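Two-component system response regulator/GGDEF domain protein (Aeromonas salmonicida, PDB 3LUF) probably makes cyclic di-GMP from GTP through a GGDEF domain beyond this fragment, which holds two receiver domains of the response-regulator type. Local coordinates at residues I125-V130 with L149-A154; V130-T135 with Y178-D183; L172-Y177 with I203-S208; D183-V188 with S214-K219; Y195-L200 with G221-L226. One frame throughout, in Å; residues are numbered along the deposited sequence. Where two conformers were deposited one is given.

Interaction 1: residues I125-V130 with L149-A154. Unlike the reference sequence in segment 149-154: Gln150 (reference Leu).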
# COMPACT_ATOMS: atom_id res chain seq x y z
N ILE B 125 12.44 14.71 -2.56
CA ILE B 125 11.07 14.47 -3.01
C ILE B 125 10.12 15.50 -2.41
O ILE B 125 10.17 15.77 -1.21
CB ILE B 125 10.61 13.03 -2.67
CG1 ILE B 125 11.46 12.02 -3.46
CG2 ILE B 125 9.10 12.85 -2.94
CD1 ILE B 125 11.23 10.51 -3.12
N GLU B 126 9.28 16.12 -3.24
CA GLU B 126 8.27 17.09 -2.78
C GLU B 126 6.87 16.46 -2.78
O GLU B 126 6.47 15.79 -3.74
CB GLU B 126 8.27 18.34 -3.68
CG GLU B 126 9.64 19.02 -3.69
CD GLU B 126 9.65 20.28 -4.56
OE1 GLU B 126 8.76 21.13 -4.36
OE2 GLU B 126 10.57 20.42 -5.41
N VAL B 127 6.19 16.65 -1.66
CA VAL B 127 4.84 16.14 -1.48
C VAL B 127 3.90 17.23 -1.02
O VAL B 127 4.33 18.27 -0.52
CB VAL B 127 4.84 14.97 -0.48
CG1 VAL B 127 5.82 13.92 -0.89
CG2 VAL B 127 5.08 15.50 0.99
N LEU B 128 2.59 17.00 -1.17
CA LEU B 128 1.61 18.04 -0.83
C LEU B 128 0.55 17.46 0.08
O LEU B 128 -0.01 16.39 -0.21
CB LEU B 128 0.95 18.59 -2.11
CG LEU B 128 -0.24 19.55 -1.99
CD1 LEU B 128 0.09 20.81 -1.16
CD2 LEU B 128 -0.82 19.92 -3.37
N VAL B 129 0.28 18.14 1.20
CA VAL B 129 -0.82 17.74 2.10
C VAL B 129 -1.97 18.74 1.92
O VAL B 129 -1.74 19.94 2.03
CB VAL B 129 -0.38 17.75 3.61
CG1 VAL B 129 -1.56 17.35 4.50
CG2 VAL B 129 0.80 16.82 3.83
N VAL B 130 -3.16 18.22 1.60
CA VAL B 130 -4.39 19.02 1.41
C VAL B 130 -5.40 18.62 2.48
O VAL B 130 -5.89 17.48 2.53
CB VAL B 130 -5.03 18.81 0.03
CG1 VAL B 130 -6.12 19.84 -0.21
CG2 VAL B 130 -3.97 18.92 -1.05
N LEU B 149 10.95 14.39 3.99
CA LEU B 149 10.36 14.88 2.76
C LEU B 149 10.28 16.42 2.76
O LEU B 149 10.26 17.05 3.82
CB LEU B 149 8.95 14.29 2.59
CG LEU B 149 8.90 12.78 2.33
CD1 LEU B 149 7.54 12.24 2.74
CD2 LEU B 149 9.15 12.50 0.86
N GLN B 150 10.23 16.98 1.56
CA GLN B 150 9.90 18.38 1.37
C GLN B 150 8.39 18.49 1.27
O GLN B 150 7.79 17.99 0.32
CB GLN B 150 10.56 18.85 0.09
CG GLN B 150 12.09 18.86 0.18
CD GLN B 150 12.70 19.36 -1.10
OE1 GLN B 150 12.30 20.41 -1.61
NE2 GLN B 150 13.62 18.60 -1.67
N VAL B 151 7.78 19.14 2.26
CA VAL B 151 6.33 19.10 2.46
C VAL B 151 5.69 20.47 2.18
O VAL B 151 6.01 21.49 2.83
CB VAL B 151 5.92 18.59 3.88
CG1 VAL B 151 4.44 18.34 3.93
CG2 VAL B 151 6.70 17.25 4.24
N HIS B 152 4.79 20.50 1.20
CA HIS B 152 4.01 21.68 0.93
C HIS B 152 2.64 21.50 1.57
O HIS B 152 2.17 20.40 1.75
CB HIS B 152 3.79 21.83 -0.58
CG HIS B 152 5.04 21.97 -1.38
ND1 HIS B 152 5.51 23.19 -1.82
CD2 HIS B 152 5.91 21.04 -1.85
CE1 HIS B 152 6.62 23.01 -2.51
NE2 HIS B 152 6.89 21.72 -2.54
N GLU B 153 1.96 22.60 1.89
CA GLU B 153 0.63 22.50 2.48
C GLU B 153 -0.42 23.33 1.74
O GLU B 153 -0.11 24.37 1.11
CB GLU B 153 0.64 22.86 3.99
CG GLU B 153 0.96 24.33 4.27
CD GLU B 153 0.69 24.78 5.72
OE1 GLU B 153 -0.37 24.46 6.32
OE2 GLU B 153 1.58 25.50 6.24
N ALA B 154 -1.65 22.86 1.82
CA ALA B 154 -2.80 23.51 1.22
C ALA B 154 -4.03 23.30 2.08
O ALA B 154 -4.36 22.18 2.52
CB ALA B 154 -3.04 22.98 -0.23
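Parallel strand pairing joins 126-130 to the outermost strand 150-154 in the sheet of the second receiver domain; helix 134-145 links them as a beta-alpha-beta crossover. The axes approach to 4.7 Å and diverge by 28°. Val127 and Val129 each donate and accept across the gap, with His152 N to Val127 O at 2.9 Å and nearly straight. On the face turned to helix 134-145, Val151 packs CG2 on Val127 CG2 (4.0 Å) and CG1 on Val129 CG2 (3.9 Å). On the face of Glu126 and Leu128, the His152 ring, its CG anti to the carbonyl carbon (chi1 -61°), sets CD2 3.5 Å from Val127 O. Its NE2 donates to Glu126 OE1 at 2.7 Å, meeting that oxygen's anti lone pair, with ring and carboxylate planes only 23° apart. Gln150 turns its amide almost parallel to that carboxylate, while its NE2 is bonded to Gln123 O. The short, near-coplanar bond restrains rotation of the imidazole, and the adjacent carboxylate would probably favour its protonated form.

Interaction 2: residues V130-T135 with Y178-D183. With MG (magnesium ion), chain F; DMS (dimethyl sulfoxide), chain I.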
# COMPACT_ATOMS: atom_id res chain seq x y z
N VAL B 130 -3.16 18.22 1.60
CA VAL B 130 -4.39 19.02 1.41
C VAL B 130 -5.40 18.62 2.48
O VAL B 130 -5.89 17.48 2.53
CB VAL B 130 -5.03 18.81 0.03
CG1 VAL B 130 -6.12 19.84 -0.21
CG2 VAL B 130 -3.97 18.92 -1.05
N ASP B 131 -5.74 19.58 3.33
CA ASP B 131 -6.53 19.31 4.52
C ASP B 131 -7.01 20.65 5.02
O ASP B 131 -6.20 21.55 5.17
CB ASP B 131 -5.64 18.68 5.61
CG ASP B 131 -6.42 18.19 6.82
OD1 ASP B 131 -7.55 18.67 7.07
OD2 ASP B 131 -5.91 17.31 7.53
N ASP B 132 -8.30 20.77 5.25
CA ASP B 132 -8.87 22.07 5.65
C ASP B 132 -8.77 22.38 7.15
O ASP B 132 -9.04 23.51 7.57
CB ASP B 132 -10.31 22.20 5.17
CG ASP B 132 -11.21 21.16 5.76
OD1 ASP B 132 -10.86 19.95 5.73
OD2 ASP B 132 -12.29 21.53 6.25
N SER B 133 -8.40 21.38 7.93
CA SER B 133 -8.13 21.62 9.36
C SER B 133 -6.64 21.81 9.63
O SER B 133 -5.84 20.90 9.40
CB SER B 133 -8.65 20.44 10.18
OG SER B 133 -10.02 20.21 9.90
N ARG B 134 -6.27 22.99 10.14
CA ARG B 134 -4.87 23.31 10.48
C ARG B 134 -4.26 22.26 11.42
O ARG B 134 -3.11 21.88 11.25
CB ARG B 134 -4.76 24.71 11.11
CG ARG B 134 -3.36 25.33 11.08
CD ARG B 134 -3.15 26.38 12.20
NE ARG B 134 -3.56 25.82 13.50
CZ ARG B 134 -2.77 25.12 14.31
NH1 ARG B 134 -3.26 24.64 15.44
NH2 ARG B 134 -1.50 24.89 14.01
N THR B 135 -5.05 21.77 12.39
CA THR B 135 -4.58 20.77 13.36
C THR B 135 -4.16 19.45 12.71
O THR B 135 -3.04 18.99 12.90
CB THR B 135 -5.65 20.49 14.46
OG1 THR B 135 -5.85 21.70 15.21
CG2 THR B 135 -5.22 19.37 15.42
N TYR B 178 -13.25 15.62 3.38
CA TYR B 178 -14.29 16.57 3.76
C TYR B 178 -13.73 17.98 3.85
O TYR B 178 -13.03 18.32 4.80
CB TYR B 178 -15.02 16.13 5.04
CG TYR B 178 -16.23 16.96 5.35
CD1 TYR B 178 -17.15 17.30 4.35
CD2 TYR B 178 -16.47 17.41 6.65
CE1 TYR B 178 -18.28 18.07 4.63
CE2 TYR B 178 -17.59 18.19 6.94
CZ TYR B 178 -18.49 18.51 5.94
OH TYR B 178 -19.60 19.28 6.25
N MSE B 179 -14.02 18.77 2.83
CA MSE B 179 -13.51 20.14 2.73
C MSE B 179 -14.64 20.99 2.18
O MSE B 179 -15.45 20.48 1.44
CB MSE B 179 -12.31 20.22 1.78
CG MSE B 179 -11.07 19.46 2.30
SE MSE B 179 -9.42 19.78 1.35
CE MSE B 179 -9.91 18.95 -0.38
N PRO B 180 -14.68 22.28 2.55
CA PRO B 180 -15.75 23.11 1.97
C PRO B 180 -15.54 23.38 0.46
O PRO B 180 -14.39 23.39 -0.03
CB PRO B 180 -15.71 24.39 2.82
CG PRO B 180 -14.27 24.44 3.41
CD PRO B 180 -13.88 22.99 3.58
N GLU B 181 -16.67 23.53 -0.24
CA GLU B 181 -16.76 23.94 -1.65
C GLU B 181 -16.40 22.86 -2.67
O GLU B 181 -17.20 22.51 -3.54
CB GLU B 181 -15.93 25.21 -1.92
CG GLU B 181 -16.40 25.94 -3.18
CD GLU B 181 -15.35 26.82 -3.85
OE1 GLU B 181 -14.22 27.02 -3.33
OE2 GLU B 181 -15.68 27.33 -4.95
N ILE B 182 -15.18 22.33 -2.55
CA ILE B 182 -14.69 21.29 -3.44
C ILE B 182 -14.15 20.16 -2.56
O ILE B 182 -13.14 20.34 -1.89
CB ILE B 182 -13.56 21.83 -4.36
CG1 ILE B 182 -14.07 23.04 -5.15
CG2 ILE B 182 -13.01 20.73 -5.30
CD1 ILE B 182 -12.98 23.92 -5.73
N ASP B 183 -14.81 19.01 -2.56
CA ASP B 183 -14.36 17.94 -1.71
C ASP B 183 -13.17 17.22 -2.30
O ASP B 183 -12.80 17.48 -3.44
CB ASP B 183 -15.48 16.98 -1.34
CG ASP B 183 -16.03 16.17 -2.52
OD1 ASP B 183 -15.30 15.56 -3.31
OD2 ASP B 183 -17.27 16.08 -2.61
MG MG F . -11.55 18.20 6.28
S DMS I . -18.44 19.14 -4.11
O DMS I . -16.73 18.68 -4.39
C1 DMS I . -19.56 17.75 -4.46
C2 DMS I . -18.73 19.32 -2.32
O HOH W 1 -10.08 18.22 7.80
O HOH W 2 -12.97 18.98 7.66
O HOH W 3 -11.99 16.22 6.88
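Asp132 and the backbone carbonyl of Tyr178 meet through a shared magnesium ion: Asp132 OD1 binds it at 2.0 Å and Tyr178 O at 2.1 Å. The two oxygens stand 2.9 Å apart because both are metal ligands. Asp132 CG sits between its backbone N and carbonyl carbon (chi1 61°), which swings the carboxylate over the 178-183 loop. Its second oxygen, OD2, then passes 3.4 Å from Pro180 CD and accepts a hydrogen bond from water 2, itself on the metal. This is the acidic magnesium site of a receiver domain; Asp176 and three waters complete six ligands, and Asp176 is the predicted phosphorylation site. Asp131 stays in the second shell. Its OD1 accepts from Ser133 N, met from above the carboxylate plane in an Asx turn, and also takes a bond from metal-bound water 1, while OD2 is bonded to Ser136 OG. Next to Tyr178, the selenomethionine Met179 is bent at chi3 (-67°). Its CG lies 3.5 Å from Asp132 OD1, and its side chain crosses that of Val130 at about a right angle, SE 3.7 Å from Val130 CG1. At the far end of the loop, Asp183 N donates to the oxygen of a dimethyl sulfoxide molecule at 2.7 Å.

Interaction 3: residues L172-Y177 with I203-S208; sequences LVLVDY and IGISVS. With MG (magnesium ion), chain F.
Tyr177 and Asp176 carry the flat groups, yet neither the phenol ring nor the carboxylate presents a face or an edge to 203-208: Tyr177 touches through CB, 3.6 Å from Ile205 O, and its ring leads away from the strand, on the side of Ile185 and Asp183. The Asp176 carboxylate turns to the magnesium ion, OD2 binding it at 2.0 Å and OD1 accepting from metal-bound water 3. Between the strands, Ile203 N donates to Val173 O (2.8 Å) and Val175 N to Ile203 O (3.0 Å). Ile205 N donates to Val175 O at 2.8 Å, and the last bond, Tyr177 N to Ile205 O at 3.1 Å, is weak. Ile205 CG1 is anti to the carbonyl carbon (chi1 -55°), bringing CD1 to 3.9 Å from Leu174 CB; Leu172 CD1 meets Ile203 CG1 at 4.0 Å. Helix 184-194 makes the crossover between these parallel strands. Strand 126-130 flanks Leu172-Asp176, strand 224-228 flanks 201-207, and helix 232-248 packs on Leu172, Leu174 and Ile203.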
# COMPACT_ATOMS: atom_id res chain seq x y z
N LEU B 172 3.53 13.60 -5.04
CA LEU B 172 2.58 12.83 -4.22
C LEU B 172 1.71 13.83 -3.47
O LEU B 172 2.20 14.81 -2.92
CB LEU B 172 3.33 11.90 -3.26
CG LEU B 172 2.49 11.31 -2.10
CD1 LEU B 172 1.58 10.31 -2.71
CD2 LEU B 172 3.34 10.65 -1.02
N VAL B 173 0.40 13.60 -3.53
CA VAL B 173 -0.58 14.43 -2.86
C VAL B 173 -1.39 13.56 -1.92
O VAL B 173 -1.83 12.46 -2.30
CB VAL B 173 -1.58 15.09 -3.85
CG1 VAL B 173 -2.50 16.04 -3.05
CG2 VAL B 173 -0.88 15.84 -4.97
N LEU B 174 -1.55 14.03 -0.67
CA LEU B 174 -2.46 13.41 0.30
C LEU B 174 -3.67 14.31 0.45
O LEU B 174 -3.53 15.49 0.74
CB LEU B 174 -1.76 13.22 1.65
CG LEU B 174 -0.48 12.35 1.69
CD1 LEU B 174 0.77 13.13 1.26
CD2 LEU B 174 -0.27 11.91 3.11
N VAL B 175 -4.86 13.75 0.26
CA VAL B 175 -6.10 14.53 0.07
C VAL B 175 -7.17 14.17 1.09
O VAL B 175 -7.66 13.06 1.11
CB VAL B 175 -6.67 14.30 -1.35
CG1 VAL B 175 -7.93 15.15 -1.55
CG2 VAL B 175 -5.65 14.69 -2.40
N ASP B 176 -7.55 15.15 1.89
CA ASP B 176 -8.68 15.07 2.81
C ASP B 176 -9.98 15.08 2.03
O ASP B 176 -10.19 15.93 1.15
CB ASP B 176 -8.62 16.30 3.73
CG ASP B 176 -9.77 16.37 4.73
OD1 ASP B 176 -10.26 15.31 5.18
OD2 ASP B 176 -10.16 17.51 5.05
N TYR B 177 -10.89 14.17 2.36
CA TYR B 177 -12.17 14.19 1.69
C TYR B 177 -13.03 15.40 2.09
O TYR B 177 -13.51 16.14 1.22
CB TYR B 177 -12.94 12.88 1.87
CG TYR B 177 -14.37 13.04 1.41
CD1 TYR B 177 -14.68 12.99 0.06
CD2 TYR B 177 -15.39 13.30 2.32
CE1 TYR B 177 -15.99 13.15 -0.37
CE2 TYR B 177 -16.70 13.47 1.89
CZ TYR B 177 -17.00 13.39 0.56
OH TYR B 177 -18.30 13.56 0.14
N ILE B 203 -2.85 9.82 -2.51
CA ILE B 203 -3.44 8.99 -1.44
C ILE B 203 -4.68 9.71 -0.92
O ILE B 203 -4.60 10.85 -0.42
CB ILE B 203 -2.47 8.77 -0.25
CG1 ILE B 203 -1.14 8.17 -0.77
CG2 ILE B 203 -3.14 7.88 0.80
CD1 ILE B 203 0.03 8.14 0.29
N GLY B 204 -5.81 9.03 -1.04
CA GLY B 204 -7.08 9.62 -0.61
C GLY B 204 -7.30 9.33 0.86
O GLY B 204 -7.31 8.15 1.25
N ILE B 205 -7.45 10.36 1.68
CA ILE B 205 -7.73 10.21 3.11
C ILE B 205 -9.22 10.39 3.39
O ILE B 205 -9.85 11.33 2.91
CB ILE B 205 -6.90 11.17 3.98
CG1 ILE B 205 -5.40 11.00 3.67
CG2 ILE B 205 -7.17 10.87 5.49
CD1 ILE B 205 -4.47 12.11 4.25
N SER B 206 -9.77 9.45 4.16
CA SER B 206 -11.20 9.38 4.43
C SER B 206 -11.46 8.85 5.83
O SER B 206 -10.68 8.07 6.33
CB SER B 206 -11.81 8.35 3.46
OG SER B 206 -12.73 9.00 2.66
N VAL B 207 -12.59 9.21 6.45
CA VAL B 207 -13.11 8.36 7.53
C VAL B 207 -13.90 7.23 6.85
O VAL B 207 -14.63 7.47 5.87
CB VAL B 207 -13.97 9.13 8.54
CG1 VAL B 207 -13.11 10.11 9.33
CG2 VAL B 207 -15.10 9.84 7.85
N SER B 208 -13.73 5.99 7.31
CA SER B 208 -14.37 4.90 6.59
C SER B 208 -15.74 4.59 7.20
O SER B 208 -15.83 4.19 8.36
CB SER B 208 -13.46 3.66 6.48
OG SER B 208 -13.99 2.53 7.12
MG MG F . -11.55 18.20 6.28
O HOH W 3 -11.99 16.22 6.88
O HOH W 2 -12.97 18.98 7.66
O HOH W 1 -10.08 18.22 7.80

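Interaction 4: residues D183-V188 with S214-K219. With DMS (dimethyl sulfoxide), chain I.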
# COMPACT_ATOMS: atom_id res chain seq x y z
N ASP B 183 -14.81 19.01 -2.56
CA ASP B 183 -14.36 17.94 -1.71
C ASP B 183 -13.17 17.22 -2.30
O ASP B 183 -12.80 17.48 -3.44
CB ASP B 183 -15.48 16.98 -1.34
CG ASP B 183 -16.03 16.17 -2.52
OD1 ASP B 183 -15.30 15.56 -3.31
OD2 ASP B 183 -17.27 16.08 -2.61
N GLY B 184 -12.61 16.29 -1.53
CA GLY B 184 -11.40 15.56 -1.93
C GLY B 184 -11.57 14.77 -3.22
O GLY B 184 -10.65 14.68 -4.04
N ILE B 185 -12.72 14.12 -3.40
CA ILE B 185 -12.90 13.28 -4.57
C ILE B 185 -12.99 14.15 -5.83
O ILE B 185 -12.43 13.79 -6.88
CB ILE B 185 -14.10 12.31 -4.42
CG1 ILE B 185 -13.77 11.27 -3.36
CG2 ILE B 185 -14.36 11.57 -5.71
CD1 ILE B 185 -14.98 10.64 -2.72
N SER B 186 -13.65 15.30 -5.71
CA SER B 186 -13.68 16.28 -6.78
C SER B 186 -12.30 16.78 -7.16
O SER B 186 -11.99 16.93 -8.33
CB SER B 186 -14.55 17.47 -6.39
OG SER B 186 -15.88 17.08 -6.35
N LEU B 187 -11.47 17.03 -6.15
CA LEU B 187 -10.10 17.44 -6.43
C LEU B 187 -9.37 16.31 -7.16
O LEU B 187 -8.64 16.53 -8.11
CB LEU B 187 -9.34 17.83 -5.14
CG LEU B 187 -7.86 18.15 -5.29
CD1 LEU B 187 -7.59 19.35 -6.22
CD2 LEU B 187 -7.31 18.44 -3.88
N VAL B 188 -9.54 15.09 -6.68
CA VAL B 188 -8.88 13.97 -7.37
C VAL B 188 -9.34 13.86 -8.84
O VAL B 188 -8.53 13.68 -9.74
CB VAL B 188 -9.10 12.67 -6.59
CG1 VAL B 188 -8.62 11.51 -7.38
CG2 VAL B 188 -8.34 12.77 -5.26
N SER B 214 -13.13 5.40 0.46
CA SER B 214 -11.90 4.80 -0.09
C SER B 214 -12.14 4.22 -1.48
O SER B 214 -11.36 4.45 -2.40
CB SER B 214 -11.32 3.72 0.82
OG SER B 214 -10.67 4.30 1.92
N ALA B 215 -13.22 3.46 -1.63
CA ALA B 215 -13.55 2.89 -2.95
C ALA B 215 -13.79 3.99 -4.00
O ALA B 215 -13.37 3.85 -5.13
CB ALA B 215 -14.79 1.98 -2.85
N ARG B 216 -14.45 5.06 -3.61
CA ARG B 216 -14.74 6.14 -4.53
C ARG B 216 -13.43 6.81 -4.98
O ARG B 216 -13.24 7.07 -6.16
CB ARG B 216 -15.66 7.18 -3.87
CG ARG B 216 -17.14 6.79 -3.84
CD ARG B 216 -18.02 7.94 -3.26
NE ARG B 216 -17.93 9.17 -4.05
CZ ARG B 216 -18.29 10.38 -3.60
NH1 ARG B 216 -18.76 10.53 -2.37
NH2 ARG B 216 -18.18 11.45 -4.38
N TYR B 217 -12.53 7.04 -4.02
CA TYR B 217 -11.21 7.55 -4.35
C TYR B 217 -10.49 6.65 -5.34
O TYR B 217 -9.95 7.13 -6.34
CB TYR B 217 -10.36 7.65 -3.09
CG TYR B 217 -10.38 8.96 -2.32
CD1 TYR B 217 -10.10 10.18 -2.93
CD2 TYR B 217 -10.62 8.96 -0.94
CE1 TYR B 217 -10.09 11.35 -2.18
CE2 TYR B 217 -10.58 10.13 -0.19
CZ TYR B 217 -10.31 11.30 -0.80
OH TYR B 217 -10.27 12.44 -0.02
N LEU B 218 -10.46 5.35 -5.05
CA LEU B 218 -9.77 4.38 -5.91
C LEU B 218 -10.34 4.32 -7.34
O LEU B 218 -9.58 4.33 -8.34
CB LEU B 218 -9.75 2.99 -5.22
CG LEU B 218 -8.84 2.93 -3.99
CD1 LEU B 218 -9.09 1.59 -3.21
CD2 LEU B 218 -7.37 3.04 -4.42
N LYS B 219 -11.68 4.29 -7.44
CA LYS B 219 -12.35 4.26 -8.73
C LYS B 219 -12.12 5.53 -9.53
O LYS B 219 -12.15 5.50 -10.78
CB LYS B 219 -13.87 4.02 -8.57
CG LYS B 219 -14.23 2.67 -7.95
CD LYS B 219 -14.01 1.51 -8.90
CE LYS B 219 -14.42 0.22 -8.21
NZ LYS B 219 -13.58 -0.89 -8.67
S DMS I . -18.44 19.14 -4.11
O DMS I . -16.73 18.68 -4.39
C1 DMS I . -19.56 17.75 -4.46
C2 DMS I . -18.73 19.32 -2.32
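Ile185 joins helix 184-194 to helix 213-219, two neighbouring helices on the sheet of the receiver fold whose axes run nearly parallel, 10° apart and 9.9 Å at closest. Its CB lies 4.2 Å from Arg216 NH2, and CG2 comes slightly nearer the same nitrogen. From CB the longer branch leaves anti to the carbonyl carbon (chi1 -69°), carrying CG1 over the Tyr217 ring. There CG1 makes a CH-pi contact, 4.0 Å from the ring centroid and offset toward the rim on the CD1-CE1 side. The tip, CD1, ends over the centre of the Arg216 guanidinium, 3.4 Å from CZ, so a methyl covers one face of this charged plane. Arg216 gets there by bending at chi3 (60°), which folds its planar end back across the isoleucine. At the ring edge, Val188 CG2 approaches Tyr217 CE1 to 3.8 Å. The phenol itself reaches past Gly184, which has no side chain there; its OH is hydrogen-bonded to Ile205 O and lies still closer to Val175 O, probably bonded there too. Asp183 N-caps helix 184-194, its OD1 accepting from Ser186 N at 2.9 Å. Other sides of helix 213-219 meet the second subunit, where Lys219 forms a salt bridge with Asp99 of that chain. Ser186 OG donates to the oxygen of the dimethyl sulfoxide at 2.7 Å.

Interaction 5: residues Y195-L200 with G221-L226; sequences YSKQQL and GANDFL
Gly221 ends helix 213-219 in a Schellman motif with positive phi (107°), and its carbonyl oxygen lies beside the Lys197 side chain. Lys197 CG, anti to the carbonyl carbon (chi1 -79°), starts an extended chain that passes alongside that oxygen, with CG 3.5 Å and CE 3.4 Å from Gly221 O. At its end the ammonium is linked to the next carbonyl through water: NZ donates to water 4 at a short 2.5 Å, and the water donates to Ala222 O at 2.8 Å. The Asn223 side chain runs antiparallel to the lysine, alongside it. Its ND2 donates to Lys197 O at 3.2 Å, almost straight (177°) and in the amide plane, although it reaches the carbonyl from well off the C=O direction. The other end of the amide is used too, since Asn223 OD1 accepts from Ile202 N. One carboxamide thus bridges the loop before strand 201-207 and the start of that strand, at the end of the receiver sheet remote from the magnesium site. Within the loop, Gln199 N donates to Ser196 OG at 3.2 Å, an ST motif; separately, Ser196 N donates to Gln199 OE1 at 2.9 Å. Arg192 of helix 184-194 gathers the carbonyls of Tyr195, Leu200 and Gly221. Next along the chain, Asp224 forms salt bridges with Arg238 of its own chain and Arg238 of the second subunit.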
# COMPACT_ATOMS: atom_id res chain seq x y z
N TYR B 195 -3.24 14.53 -14.92
CA TYR B 195 -2.07 13.75 -14.52
C TYR B 195 -2.39 12.29 -14.28
O TYR B 195 -3.37 11.99 -13.59
CB TYR B 195 -1.46 14.33 -13.22
CG TYR B 195 -1.06 15.79 -13.40
CD1 TYR B 195 -0.12 16.14 -14.38
CD2 TYR B 195 -1.68 16.80 -12.68
CE1 TYR B 195 0.22 17.48 -14.61
CE2 TYR B 195 -1.33 18.15 -12.86
CZ TYR B 195 -0.38 18.47 -13.86
OH TYR B 195 -0.02 19.77 -14.07
N SER B 196 -1.58 11.40 -14.85
CA SER B 196 -1.69 9.95 -14.64
C SER B 196 -1.19 9.54 -13.26
O SER B 196 -0.56 10.35 -12.54
CB SER B 196 -0.88 9.17 -15.70
OG SER B 196 0.52 9.27 -15.43
N LYS B 197 -1.47 8.30 -12.89
CA LYS B 197 -0.98 7.74 -11.60
C LYS B 197 0.53 7.73 -11.49
O LYS B 197 1.05 7.75 -10.37
CB LYS B 197 -1.49 6.32 -11.41
CG LYS B 197 -2.91 6.22 -10.95
CD LYS B 197 -3.30 4.75 -10.77
CE LYS B 197 -4.75 4.59 -10.39
NZ LYS B 197 -4.92 3.32 -9.62
N GLN B 198 1.23 7.70 -12.64
CA GLN B 198 2.69 7.71 -12.64
C GLN B 198 3.22 9.14 -12.58
O GLN B 198 4.34 9.40 -12.13
CB GLN B 198 3.25 6.93 -13.85
CG GLN B 198 4.81 7.02 -14.03
CD GLN B 198 5.60 6.59 -12.78
OE1 GLN B 198 6.50 7.31 -12.32
NE2 GLN B 198 5.26 5.43 -12.22
N GLN B 199 2.41 10.10 -13.02
CA GLN B 199 2.84 11.48 -13.01
C GLN B 199 2.66 12.14 -11.65
O GLN B 199 3.42 13.05 -11.28
CB GLN B 199 2.12 12.30 -14.07
CG GLN B 199 2.58 11.95 -15.50
CD GLN B 199 1.75 12.64 -16.54
OE1 GLN B 199 0.51 12.56 -16.52
NE2 GLN B 199 2.41 13.32 -17.47
N LEU B 200 1.62 11.72 -10.94
CA LEU B 200 1.26 12.34 -9.68
C LEU B 200 0.52 11.31 -8.83
O LEU B 200 -0.64 11.03 -9.12
CB LEU B 200 0.36 13.58 -9.93
CG LEU B 200 -0.02 14.41 -8.70
CD1 LEU B 200 1.26 15.01 -8.05
CD2 LEU B 200 -1.11 15.48 -8.95
N GLY B 221 -9.25 7.10 -9.51
CA GLY B 221 -7.85 7.18 -9.93
C GLY B 221 -6.83 7.46 -8.83
O GLY B 221 -5.61 7.57 -9.12
N ALA B 222 -7.26 7.55 -7.58
CA ALA B 222 -6.27 7.62 -6.51
C ALA B 222 -5.41 6.35 -6.52
O ALA B 222 -5.89 5.25 -6.84
CB ALA B 222 -6.93 7.79 -5.15
N ASN B 223 -4.12 6.49 -6.25
CA ASN B 223 -3.22 5.32 -6.17
C ASN B 223 -3.50 4.46 -4.96
O ASN B 223 -3.28 3.25 -4.99
CB ASN B 223 -1.74 5.76 -6.07
CG ASN B 223 -1.29 6.63 -7.24
OD1 ASN B 223 -1.84 7.71 -7.51
ND2 ASN B 223 -0.24 6.17 -7.91
N ASP B 224 -3.97 5.07 -3.89
CA ASP B 224 -4.04 4.41 -2.59
C ASP B 224 -5.02 5.14 -1.69
O ASP B 224 -5.53 6.23 -2.03
CB ASP B 224 -2.63 4.45 -1.95
CG ASP B 224 -2.36 3.27 -1.03
OD1 ASP B 224 -3.31 2.54 -0.62
OD2 ASP B 224 -1.17 3.10 -0.67
N PHE B 225 -5.28 4.53 -0.54
CA PHE B 225 -6.19 5.11 0.46
C PHE B 225 -5.56 5.02 1.83
O PHE B 225 -4.70 4.17 2.08
CB PHE B 225 -7.52 4.35 0.47
CG PHE B 225 -7.41 2.95 1.04
CD1 PHE B 225 -7.74 2.72 2.37
CD2 PHE B 225 -6.93 1.91 0.27
CE1 PHE B 225 -7.62 1.45 2.92
CE2 PHE B 225 -6.78 0.61 0.82
CZ PHE B 225 -7.15 0.41 2.16
N LEU B 226 -6.03 5.87 2.73
CA LEU B 226 -5.58 5.82 4.12
C LEU B 226 -6.75 6.31 4.95
O LEU B 226 -7.24 7.43 4.75
CB LEU B 226 -4.33 6.70 4.29
CG LEU B 226 -3.79 6.89 5.70
CD1 LEU B 226 -3.41 5.55 6.25
CD2 LEU B 226 -2.58 7.85 5.62
O HOH W 4 -7.16 3.47 -8.52

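Interactions 1, 3 and 5 follow one parallel sheet: Leu128 N bonds Leu172 O at 2.8 Å between interactions 1 and 3, and Gly204 N bonds Asp224 O at 3.0 Å between 3 and 5. The magnesium site belongs to interactions 2 and 3, whose centres are about 10 Å apart; Asp132 OD1 and Asp176 OD2 come within 2.6 Å as co-ligands. Interaction 4 touches interaction 3 through Gly184 N and Tyr177 O, 2.9 Å apart, with the Tyr217 side chain about 6 Å from that of Asp176. Interactions 4 and 5 both reach the second subunit, and Tyr217 O to Ala222 N, 3.0 Å, connects them. Interactions 2 and 5 lie about 19 Å apart, centre to centre.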